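Local coordinates for protein N-acetylgalactosaminyltransferase 7 (Homo sapiens, PDB 6IWR) that belongs to the polypeptide GalNAc transferase family of glycosyltransferases and couples a GT-A domain to a ricin-type beta-trefoil lectin domain, at residues 237-242 / 337-342. Residues are numbered along the deposited sequence; the frame is centred on the assembly and turned at random.
Sequences LIYLDA and EFFFEL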
# COMPACT_ATOMS: atom_id res chain seq x y z
N LEU A 237 9.60 32.13 20.17
CA LEU A 237 8.68 31.52 19.22
C LEU A 237 8.44 30.06 19.60
O LEU A 237 9.38 29.33 19.88
CB LEU A 237 9.24 31.59 17.80
CG LEU A 237 9.47 33.00 17.25
CD1 LEU A 237 10.35 32.94 16.02
CD2 LEU A 237 8.09 33.64 16.92
N ILE A 238 7.17 29.66 19.65
CA ILE A 238 6.83 28.25 19.84
C ILE A 238 6.04 27.84 18.61
O ILE A 238 4.92 28.31 18.40
CB ILE A 238 6.00 28.00 21.11
CG1 ILE A 238 6.68 28.60 22.34
CG2 ILE A 238 5.79 26.46 21.29
CD1 ILE A 238 6.02 28.20 23.65
N TYR A 239 6.63 26.97 17.79
CA TYR A 239 5.93 26.44 16.63
C TYR A 239 5.11 25.21 17.01
O TYR A 239 5.55 24.37 17.80
CB TYR A 239 6.93 26.10 15.52
CG TYR A 239 7.52 27.32 14.89
CD1 TYR A 239 6.91 27.93 13.81
CD2 TYR A 239 8.70 27.88 15.40
CE1 TYR A 239 7.44 29.09 13.24
CE2 TYR A 239 9.24 29.03 14.85
CZ TYR A 239 8.60 29.64 13.76
OH TYR A 239 9.12 30.80 13.19
N LEU A 240 3.92 25.10 16.40
CA LEU A 240 2.95 24.04 16.64
C LEU A 240 2.25 23.67 15.34
O LEU A 240 1.80 24.57 14.62
CB LEU A 240 1.90 24.50 17.66
CG LEU A 240 1.89 23.94 19.09
CD1 LEU A 240 3.25 23.46 19.47
CD2 LEU A 240 1.42 24.99 20.06
N ASP A 241 2.15 22.37 15.05
CA ASP A 241 1.33 21.87 13.93
C ASP A 241 -0.11 22.37 14.11
O ASP A 241 -0.54 22.71 15.21
CB ASP A 241 1.35 20.31 13.86
CG ASP A 241 2.21 19.73 12.68
OD1 ASP A 241 3.27 20.36 12.43
OD2 ASP A 241 1.86 18.65 12.04
N ALA A 242 -0.87 22.41 13.02
CA ALA A 242 -2.26 22.84 13.18
C ALA A 242 -3.18 21.72 13.68
O ALA A 242 -4.40 21.90 13.71
CB ALA A 242 -2.79 23.41 11.86
N GLU A 337 15.04 36.20 18.80
CA GLU A 337 16.22 36.83 18.25
C GLU A 337 17.23 35.80 17.80
O GLU A 337 17.86 35.97 16.77
CB GLU A 337 16.83 37.74 19.30
CG GLU A 337 16.87 39.20 18.90
CD GLU A 337 17.87 39.99 19.71
OE1 GLU A 337 17.86 39.86 20.96
OE2 GLU A 337 18.66 40.74 19.11
N PHE A 338 17.39 34.75 18.58
CA PHE A 338 18.35 33.71 18.28
C PHE A 338 18.04 32.97 16.99
O PHE A 338 18.92 32.75 16.19
CB PHE A 338 18.39 32.73 19.43
CG PHE A 338 19.42 31.67 19.28
CD1 PHE A 338 20.75 32.00 19.17
CD2 PHE A 338 19.06 30.36 19.26
CE1 PHE A 338 21.70 31.02 19.03
CE2 PHE A 338 20.00 29.38 19.13
CZ PHE A 338 21.32 29.71 19.01
N PHE A 339 16.78 32.61 16.79
CA PHE A 339 16.33 32.13 15.50
C PHE A 339 16.70 33.11 14.40
O PHE A 339 17.20 32.71 13.34
CB PHE A 339 14.83 31.88 15.54
CG PHE A 339 14.35 30.98 14.47
CD1 PHE A 339 15.24 30.13 13.85
CD2 PHE A 339 13.03 30.98 14.07
CE1 PHE A 339 14.81 29.28 12.86
CE2 PHE A 339 12.58 30.14 13.08
CZ PHE A 339 13.47 29.29 12.47
N PHE A 340 16.48 34.41 14.62
CA PHE A 340 16.91 35.35 13.58
C PHE A 340 18.43 35.37 13.46
O PHE A 340 18.96 35.35 12.34
CB PHE A 340 16.34 36.74 13.82
CG PHE A 340 14.94 36.87 13.34
CD1 PHE A 340 14.66 37.21 12.03
CD2 PHE A 340 13.89 36.57 14.19
CE1 PHE A 340 13.35 37.29 11.57
CE2 PHE A 340 12.59 36.64 13.75
CZ PHE A 340 12.32 37.01 12.43
N GLU A 341 19.15 35.26 14.56
CA GLU A 341 20.61 35.21 14.46
C GLU A 341 21.04 34.00 13.62
O GLU A 341 22.01 34.07 12.87
CB GLU A 341 21.24 35.19 15.85
CG GLU A 341 21.10 36.51 16.58
CD GLU A 341 21.70 36.48 17.97
OE1 GLU A 341 21.25 35.66 18.79
OE2 GLU A 341 22.61 37.27 18.24
N LEU A 342 20.36 32.87 13.80
CA LEU A 342 20.49 31.73 12.91
C LEU A 342 19.98 32.14 11.54
O LEU A 342 20.52 31.75 10.51
CB LEU A 342 19.76 30.51 13.46
CG LEU A 342 20.51 29.62 14.45
CD1 LEU A 342 21.77 30.27 15.01
CD2 LEU A 342 19.61 29.16 15.58
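F339, on helix 336-342, turns one edge of its ring to two side chains of strand 236-240, L237 and Y239, which point from the same side of the strand toward the helix. With CG anti to the backbone N (chi1 -161°), the phenylalanine ring is carried out from the helix backbone to the strand side chains, and its CD2–CE2 edge makes the contact with the strand. The branch CD1 of L237 lies near the plane of that ring, 3.9 Å from F339 CD2. The hydroxyl end of Y239 meets the same edge: Y239 OH lies near the F339 plane, 3.5 Å from F339 CE2, while Y239 CE2 is 3.9 Å from F339 CE2. Long axes of the two aromatic side chains cross at about a right angle, and the phenylalanine edge approaches the tyrosine ring obliquely.

Strand 332-335 pairs antiparallel with strand 236-240 and leads directly into the helix, so the contact packs this connected helix against the GT-A sheet. Y239 also stacks on F332. The buried hydroxyl has its polar partner in R224 O of helix 219-230, so its approach to F339 is a van der Waals contact, perhaps slightly C-H to O; packing between the segments is essentially apolar.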